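Local structure of TetR family transcription regulator (Marinobacter aquaeolei, 3PAS) at residues 151-155 and 185-189; 103-107 and 157-163; 9-14 and 44-49. The protein probably binds regulatory DNA through an N-terminal helix-turn-helix domain and controls transcription, as expected of a TetR-type dimer. All coordinates share one frame; numbering follows the deposited sequence.

The three contacts run from the dimer end of the subunit to the end that carries the predicted helix-turn-helix. Contacts 1 and 2 share helix 148-167 and join end to end along it, where Arg157 N probably donates a hydrogen bond to Glu152 O; both touch the second subunit. Contact 3, on the other side of the chain's centre from contact 1, ties helix 5-24 to helix 42-48. Chemistry follows place. Contact 1 is buried van der Waals packing without hydrogen bonds between its segments; contact 2 is partly buried and pairs a salt bridge with aromatic packing; contact 3 sets buried Phe13 against Leu45, Thr44 and two tyrosines, with Lys9 and Arg10 at the rim.

Contact 1. Residues 151-155 and 185-189; sequences LETFM and AWDAV. With PGO (S-1,2-propanediol), chain N.
Met155, a selenomethionine, lays its methyl CE against Ala185, Trp186 and Val189. Its CG stands anti to the backbone N (chi1 -178°), and the chain then bends at both following torsions, which carries CE across to the other helix. There CE lies 3.6 Å from Val189 CG2 and 3.7 Å from the backbone N of Trp186, and it also meets the edge of the Trp186 indole near the ring plane.

The remaining apolar contacts are made by short branches. Phe154 meets Ala188 CB with its CB, at 3.7 Å, and with the near part of its ring, CG and CD1. Val189 is shared: CG1 faces Leu151 CD2 at 3.9 Å and also Phe154 CB, while CG2 is left to Met155. Leu151 and Met155 each cross Val189 at about a right angle. Ala185 CB sits 3.3 Å from Phe154 O, a buried carbonyl that has no hydrogen-bond partner in the model, beside the pi-type turn at 152-155.

Polar bonds appear at the outer edge of the contact. Trp186 NE1 donates to both oxygens of a propanediol, probably from the crystallisation liquor, at 3.0 Å to O1 and 3.2 Å to O2.

The short segments run nearly antiparallel, at 153° with their axes 9.0 Å apart. Across the dimer Ala188 packs on Ala188 of the second subunit, and Phe154 and Val189 both pack on its Met184. The two segments thus meet by van der Waals packing, with no hydrogen bond or salt bridge between them, while the acidic Glu152 and Asp187 form salt bridges to Arg165 and Lys144 of the partner chain, consistent with the helical dimer interface of TetR-type regulators.

Contact 2. Residues 103-107 and 157-163; sequences FRYHE and RPIYHLV. With ACT (acetate ion), chain M.
Glu107 and Arg157 meet end-on, two nitrogens to two oxygens: Arg157 NH1 reaches Glu107 OE1 at 2.8 Å and NH2 reaches OE2 at 2.9 Å. Both bonds are nearly straight, the first with an N-H...O angle of 169°. The oxygens lie close to the guanidinium plane, yet the nitrogens approach from above the carboxylate plane, the two groups being tilted 33° to each other. A bend at the second torsion (chi2 67°) lets Arg157, whose CB points away from helix 100-110, swing its guanidinium back to Glu107.

Tyr160 packs beside this bridge. One face of its ring carries Glu107 OE1 and, toward the rim, Arg157 NH1; the acetate methyl lies over the opposite face. The guanidinium in turn has Glu107 at its edge and Tyr160 CD2 over one face. The tyrosine hydroxyl is packed against Glu107 CG at 3.4 Å and takes a weak bond from Arg104 NH1 at 3.0 Å. That same nitrogen makes another weak bond, to OXT of the acetate, probably a crystallisation component.

Phe103 closes the apolar side. It lies alongside Tyr160, the two pointing opposite ways, with CD2 3.9 Å from Tyr160 CD1, and its CE2 touches Ile159 CG2 at 4.1 Å near the phenylalanine ring plane.

This two-pronged salt bridge backed by Tyr160 joins two helices of the C-terminal region, in TetR-type regulators typically the ligand-binding and dimerisation part. Ile159 and Val163 rest on Trp89, Leu92 and Phe93 of helix 81-98, and Arg157 packs on His161 of the second subunit. Tyr105 is set against helices 5-24 and 52-76, so helix 100-110 lies between the N-terminal region and helix 148-167, which faces the dimer partner.

Contact 3. Residues 9-14 and 44-49; sequences KRIAFL and TLYIYY
Phe13 lays its ring against Leu45, with Tyr48 alongside at CE2. Leu45 CA sits over one face, 3.8 Å from the centroid of the Phe13 ring, in a CH-pi contact, and Leu45 CB comes to 3.6 Å from Phe13 CE1. Thr44 CG2 meets the ring edge in plane, at 3.8 Å from Phe13 CZ.

The tyrosines are packed by long aliphatic chains. Lys9 lays CB and CG against the hydroxyl end of Tyr48. Arg10, extended from CG to NE, packs on both tyrosines: Tyr48 CD1 stands over one face of its guanidinium, whereas Tyr49 OH lies at the guanidinium edge, 3.5 Å from Arg10 NH1, and also packs on Arg10 CG. Leu14 CG backs the same hydroxyl at 3.6 Å.

Polar bonding is slight. Arg10 NH1 gives a weak bond to Tyr48 O at 3.3 Å, its NE being held by a salt bridge to Asp6.

Segments 9-14 and 44-48 cross at -103°. Leu45 also rests on helix 31-37 and Tyr49 on helix 52-76, and the contact, partly buried, ties helix 5-24 to the predicted helix-turn-helix.

Contact 1. Residues 151-155 and 185-189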
# COMPACT_ATOMS: atom_id res chain seq x y z
N LEU B 151 -0.80 -4.55 13.44
CA LEU B 151 -1.17 -3.26 13.97
C LEU B 151 -0.78 -2.14 13.00
O LEU B 151 -1.58 -1.24 12.76
CB LEU B 151 -0.56 -3.02 15.35
CG LEU B 151 -1.05 -3.97 16.47
CD1 LEU B 151 -0.38 -3.51 17.83
CD2 LEU B 151 -2.60 -4.05 16.58
N GLU B 152 0.41 -2.24 12.42
CA GLU B 152 0.89 -1.30 11.39
C GLU B 152 -0.06 -1.26 10.21
O GLU B 152 -0.46 -0.19 9.72
CB GLU B 152 2.30 -1.72 10.96
CG GLU B 152 3.04 -0.86 9.93
CD GLU B 152 2.65 -1.16 8.48
OE1 GLU B 152 2.56 -2.36 8.08
OE2 GLU B 152 2.50 -0.20 7.71
N THR B 153 -0.45 -2.46 9.77
CA THR B 153 -1.33 -2.62 8.61
C THR B 153 -2.69 -1.98 8.74
O THR B 153 -3.19 -1.37 7.76
CB THR B 153 -1.48 -4.15 8.27
OG1 THR B 153 -0.17 -4.66 7.96
CG2 THR B 153 -2.43 -4.41 7.08
N PHE B 154 -3.28 -2.07 9.94
CA PHE B 154 -4.63 -1.60 10.16
C PHE B 154 -4.75 -0.24 10.86
O PHE B 154 -5.82 0.34 10.82
CB PHE B 154 -5.48 -2.63 10.92
CG PHE B 154 -5.81 -3.84 10.08
CD1 PHE B 154 -6.83 -3.78 9.16
CD2 PHE B 154 -5.03 -4.99 10.12
CE1 PHE B 154 -7.13 -4.85 8.32
CE2 PHE B 154 -5.29 -6.09 9.26
CZ PHE B 154 -6.36 -6.03 8.37
N MSE B 155 -3.70 0.22 11.52
CA MSE B 155 -3.73 1.51 12.27
C MSE B 155 -2.85 2.63 11.67
O MSE B 155 -3.16 3.80 11.85
CB MSE B 155 -3.41 1.30 13.74
CG MSE B 155 -3.45 2.54 14.68
SE MSE B 155 -5.03 3.64 14.65
CE MSE B 155 -6.20 2.41 15.67
N ALA B 185 -10.31 1.91 11.83
CA ALA B 185 -8.97 1.45 12.22
C ALA B 185 -8.96 0.97 13.65
O ALA B 185 -8.41 -0.10 13.95
CB ALA B 185 -7.90 2.54 12.02
N TRP B 186 -9.65 1.70 14.54
CA TRP B 186 -9.76 1.29 15.92
C TRP B 186 -10.50 -0.03 16.05
O TRP B 186 -10.03 -0.95 16.66
CB TRP B 186 -10.47 2.37 16.76
CG TRP B 186 -10.70 1.88 18.19
CD1 TRP B 186 -11.86 1.42 18.71
CD2 TRP B 186 -9.73 1.81 19.24
NE1 TRP B 186 -11.68 1.06 20.01
CE2 TRP B 186 -10.37 1.26 20.36
CE3 TRP B 186 -8.35 2.07 19.31
CZ2 TRP B 186 -9.70 1.00 21.56
CZ3 TRP B 186 -7.68 1.80 20.48
CH2 TRP B 186 -8.37 1.28 21.60
N ASP B 187 -11.65 -0.14 15.40
CA ASP B 187 -12.39 -1.40 15.40
C ASP B 187 -11.51 -2.56 14.91
O ASP B 187 -11.56 -3.67 15.46
CB ASP B 187 -13.63 -1.27 14.57
CG ASP B 187 -14.79 -0.54 15.30
OD1 ASP B 187 -14.70 -0.19 16.48
OD2 ASP B 187 -15.81 -0.33 14.66
N ALA B 188 -10.70 -2.32 13.88
CA ALA B 188 -9.78 -3.35 13.38
C ALA B 188 -8.81 -3.88 14.48
O ALA B 188 -8.63 -5.09 14.61
CB ALA B 188 -8.95 -2.80 12.20
N VAL B 189 -8.21 -2.96 15.24
CA VAL B 189 -7.19 -3.31 16.23
C VAL B 189 -7.68 -3.61 17.65
O VAL B 189 -6.93 -4.18 18.46
CB VAL B 189 -6.05 -2.24 16.30
CG1 VAL B 189 -5.45 -2.02 14.88
CG2 VAL B 189 -6.52 -0.94 16.95
C1 PGO N . -13.75 -0.92 22.90
C2 PGO N . -14.63 -1.33 21.72
C3 PGO N . -14.33 -2.77 21.29
O1 PGO N . -12.42 -0.62 22.44
O2 PGO N . -14.41 -0.45 20.60

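Contact 2. Residues 103-107 and 157-163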
# COMPACT_ATOMS: atom_id res chain seq x y z
N PHE B 103 5.58 12.00 3.50
CA PHE B 103 5.18 10.59 3.44
C PHE B 103 5.88 9.85 2.28
O PHE B 103 6.29 8.70 2.42
CB PHE B 103 3.67 10.46 3.19
CG PHE B 103 2.78 10.66 4.41
CD1 PHE B 103 3.20 11.37 5.52
CD2 PHE B 103 1.47 10.16 4.39
CE1 PHE B 103 2.35 11.56 6.62
CE2 PHE B 103 0.64 10.34 5.48
CZ PHE B 103 1.10 11.05 6.59
N ARG B 104 5.94 10.48 1.11
CA ARG B 104 6.55 9.82 -0.07
C ARG B 104 8.06 9.59 0.15
O ARG B 104 8.57 8.50 -0.15
CB ARG B 104 6.30 10.65 -1.30
CG ARG B 104 6.80 10.04 -2.57
CD ARG B 104 5.90 10.46 -3.72
NE ARG B 104 5.66 9.30 -4.56
CZ ARG B 104 4.92 8.25 -4.20
NH1 ARG B 104 4.31 8.20 -3.01
NH2 ARG B 104 4.78 7.23 -5.05
N TYR B 105 8.75 10.60 0.68
CA TYR B 105 10.18 10.44 1.04
C TYR B 105 10.36 9.27 2.03
O TYR B 105 11.18 8.38 1.81
CB TYR B 105 10.83 11.73 1.56
CG TYR B 105 12.33 11.55 1.65
CD1 TYR B 105 13.12 11.80 0.55
CD2 TYR B 105 12.92 10.96 2.76
CE1 TYR B 105 14.52 11.60 0.59
CE2 TYR B 105 14.30 10.73 2.82
CZ TYR B 105 15.09 11.06 1.71
OH TYR B 105 16.44 10.86 1.72
N HIS B 106 9.58 9.26 3.11
CA HIS B 106 9.64 8.16 4.06
C HIS B 106 9.45 6.75 3.39
O HIS B 106 10.24 5.82 3.60
CB HIS B 106 8.59 8.36 5.18
CG HIS B 106 8.63 7.29 6.21
ND1 HIS B 106 7.94 6.10 6.07
CD2 HIS B 106 9.36 7.18 7.35
CE1 HIS B 106 8.23 5.31 7.08
NE2 HIS B 106 9.07 5.95 7.88
N GLU B 107 8.40 6.64 2.59
CA GLU B 107 8.08 5.41 1.83
C GLU B 107 9.20 5.05 0.83
O GLU B 107 9.65 3.91 0.80
CB GLU B 107 6.76 5.64 1.08
CG GLU B 107 6.21 4.45 0.23
CD GLU B 107 5.64 3.33 1.08
OE1 GLU B 107 5.65 3.44 2.33
OE2 GLU B 107 5.19 2.31 0.48
N ARG B 157 -0.83 2.28 8.25
CA ARG B 157 -0.80 2.26 6.81
C ARG B 157 -2.04 2.83 6.17
O ARG B 157 -1.95 3.43 5.12
CB ARG B 157 -0.62 0.82 6.30
CG ARG B 157 -0.41 0.68 4.83
CD ARG B 157 0.91 1.31 4.49
NE ARG B 157 1.29 1.06 3.12
CZ ARG B 157 2.37 1.58 2.56
NH1 ARG B 157 3.18 2.39 3.25
NH2 ARG B 157 2.63 1.31 1.30
N PRO B 158 -3.22 2.67 6.80
CA PRO B 158 -4.37 3.24 6.06
C PRO B 158 -4.35 4.77 5.91
O PRO B 158 -5.01 5.28 4.99
CB PRO B 158 -5.60 2.77 6.87
CG PRO B 158 -5.11 1.52 7.56
CD PRO B 158 -3.65 1.81 7.90
N ILE B 159 -3.65 5.48 6.78
CA ILE B 159 -3.49 6.94 6.68
C ILE B 159 -2.78 7.28 5.34
O ILE B 159 -3.28 8.06 4.55
CB ILE B 159 -2.75 7.57 7.86
CG1 ILE B 159 -3.49 7.24 9.18
CG2 ILE B 159 -2.62 9.14 7.65
CD1 ILE B 159 -2.81 7.66 10.46
N TYR B 160 -1.65 6.65 5.07
CA TYR B 160 -0.95 6.79 3.79
C TYR B 160 -1.86 6.52 2.57
O TYR B 160 -1.98 7.34 1.66
CB TYR B 160 0.24 5.83 3.77
CG TYR B 160 1.13 5.96 2.54
CD1 TYR B 160 2.20 6.84 2.51
CD2 TYR B 160 0.90 5.16 1.41
CE1 TYR B 160 3.03 6.94 1.36
CE2 TYR B 160 1.71 5.25 0.27
CZ TYR B 160 2.76 6.14 0.25
OH TYR B 160 3.53 6.21 -0.88
N HIS B 161 -2.56 5.40 2.60
CA HIS B 161 -3.44 4.99 1.49
C HIS B 161 -4.58 5.98 1.28
O HIS B 161 -4.83 6.38 0.17
CB HIS B 161 -3.94 3.58 1.76
CG HIS B 161 -4.80 3.00 0.69
ND1 HIS B 161 -4.31 2.59 -0.54
CD2 HIS B 161 -6.14 2.75 0.67
CE1 HIS B 161 -5.31 2.11 -1.27
NE2 HIS B 161 -6.43 2.19 -0.56
N LEU B 162 -5.22 6.42 2.37
CA LEU B 162 -6.35 7.35 2.28
C LEU B 162 -5.90 8.76 1.92
O LEU B 162 -6.60 9.46 1.15
CB LEU B 162 -7.14 7.35 3.57
CG LEU B 162 -8.00 6.07 3.77
CD1 LEU B 162 -8.60 5.98 5.23
CD2 LEU B 162 -9.10 6.02 2.76
N VAL B 163 -4.75 9.20 2.44
CA VAL B 163 -4.19 10.50 2.00
C VAL B 163 -3.99 10.50 0.46
O VAL B 163 -4.30 11.46 -0.24
CB VAL B 163 -2.92 10.83 2.74
CG1 VAL B 163 -2.12 11.98 1.96
CG2 VAL B 163 -3.27 11.26 4.20
C ACT M . 1.25 10.05 -0.71
O ACT M . 0.36 10.23 -1.58
OXT ACT M . 2.41 10.00 -1.15
CH3 ACT M . 0.93 9.87 0.74

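Contact 3. Residues 9-14 and 44-49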
# COMPACT_ATOMS: atom_id res chain seq x y z
N LYS B 9 19.98 26.94 6.32
CA LYS B 9 20.63 26.43 5.12
C LYS B 9 20.40 24.92 5.11
O LYS B 9 20.08 24.33 4.07
CB LYS B 9 22.15 26.71 5.13
CG LYS B 9 22.56 28.14 5.02
CD LYS B 9 22.57 28.61 3.60
CE LYS B 9 23.19 29.98 3.49
NZ LYS B 9 24.65 29.95 3.74
N ARG B 10 20.54 24.29 6.27
CA ARG B 10 20.34 22.86 6.38
C ARG B 10 18.93 22.49 5.94
O ARG B 10 18.76 21.60 5.14
CB ARG B 10 20.60 22.31 7.78
CG ARG B 10 22.08 22.12 8.13
CD ARG B 10 22.29 21.61 9.57
NE ARG B 10 23.74 21.52 9.87
CZ ARG B 10 24.53 20.48 9.57
NH1 ARG B 10 24.04 19.41 8.96
NH2 ARG B 10 25.83 20.51 9.84
N ILE B 11 17.93 23.19 6.46
CA ILE B 11 16.52 22.99 6.09
C ILE B 11 16.30 23.14 4.58
O ILE B 11 15.50 22.39 3.98
CB ILE B 11 15.58 23.98 6.86
CG1 ILE B 11 15.57 23.64 8.35
CG2 ILE B 11 14.12 23.93 6.33
CD1 ILE B 11 14.85 22.39 8.66
N ALA B 12 16.99 24.08 3.96
CA ALA B 12 16.86 24.30 2.54
C ALA B 12 17.30 23.04 1.81
O ALA B 12 16.60 22.58 0.88
CB ALA B 12 17.63 25.54 2.05
N PHE B 13 18.43 22.46 2.25
CA PHE B 13 18.90 21.22 1.62
C PHE B 13 18.05 19.99 1.90
O PHE B 13 17.85 19.17 1.00
CB PHE B 13 20.36 20.93 1.98
CG PHE B 13 21.35 21.94 1.44
CD1 PHE B 13 21.50 22.15 0.07
CD2 PHE B 13 22.11 22.70 2.31
CE1 PHE B 13 22.39 23.07 -0.42
CE2 PHE B 13 23.02 23.61 1.81
CZ PHE B 13 23.16 23.81 0.44
N LEU B 14 17.59 19.85 3.15
CA LEU B 14 16.78 18.75 3.54
C LEU B 14 15.44 18.77 2.78
O LEU B 14 15.03 17.77 2.23
CB LEU B 14 16.56 18.76 5.06
CG LEU B 14 17.82 18.55 5.90
CD1 LEU B 14 17.64 19.08 7.31
CD2 LEU B 14 18.24 17.08 5.83
N THR B 44 28.44 24.74 -1.03
CA THR B 44 27.67 25.03 0.19
C THR B 44 27.05 23.78 0.79
O THR B 44 27.10 23.60 1.99
CB THR B 44 26.61 26.11 -0.08
OG1 THR B 44 27.28 27.31 -0.51
CG2 THR B 44 25.80 26.41 1.18
N LEU B 45 26.42 22.96 -0.04
CA LEU B 45 25.86 21.73 0.39
C LEU B 45 26.91 20.92 1.16
O LEU B 45 26.62 20.40 2.27
CB LEU B 45 25.31 20.94 -0.81
CG LEU B 45 24.51 19.67 -0.49
CD1 LEU B 45 23.45 19.32 -1.60
CD2 LEU B 45 25.47 18.49 -0.26
N TYR B 46 28.11 20.80 0.60
CA TYR B 46 29.15 20.05 1.26
C TYR B 46 29.62 20.62 2.61
O TYR B 46 30.26 19.92 3.40
CB TYR B 46 30.35 19.82 0.35
CG TYR B 46 30.06 18.94 -0.88
CD1 TYR B 46 29.43 17.71 -0.77
CD2 TYR B 46 30.44 19.35 -2.14
CE1 TYR B 46 29.21 16.91 -1.87
CE2 TYR B 46 30.21 18.58 -3.26
CZ TYR B 46 29.61 17.36 -3.12
OH TYR B 46 29.38 16.62 -4.21
N ILE B 47 29.30 21.86 2.90
CA ILE B 47 29.60 22.39 4.26
C ILE B 47 28.82 21.57 5.31
O ILE B 47 29.32 21.21 6.40
CB ILE B 47 29.22 23.89 4.40
CG1 ILE B 47 30.03 24.75 3.42
CG2 ILE B 47 29.47 24.35 5.83
CD1 ILE B 47 29.63 26.23 3.34
N TYR B 48 27.60 21.23 4.95
CA TYR B 48 26.68 20.58 5.88
C TYR B 48 26.58 19.06 5.77
O TYR B 48 26.34 18.38 6.77
CB TYR B 48 25.30 21.20 5.68
CG TYR B 48 25.35 22.68 5.86
CD1 TYR B 48 25.47 23.26 7.11
CD2 TYR B 48 25.37 23.50 4.76
CE1 TYR B 48 25.54 24.67 7.25
CE2 TYR B 48 25.46 24.87 4.88
CZ TYR B 48 25.54 25.46 6.12
OH TYR B 48 25.63 26.81 6.18
N TYR B 49 26.74 18.55 4.55
CA TYR B 49 26.57 17.12 4.26
C TYR B 49 27.75 16.65 3.44
O TYR B 49 28.09 17.28 2.45
CB TYR B 49 25.24 16.89 3.52
CG TYR B 49 24.11 17.41 4.38
CD1 TYR B 49 23.70 16.70 5.53
CD2 TYR B 49 23.51 18.62 4.11
CE1 TYR B 49 22.78 17.22 6.35
CE2 TYR B 49 22.55 19.13 4.91
CZ TYR B 49 22.19 18.44 6.02
OH TYR B 49 21.24 18.95 6.85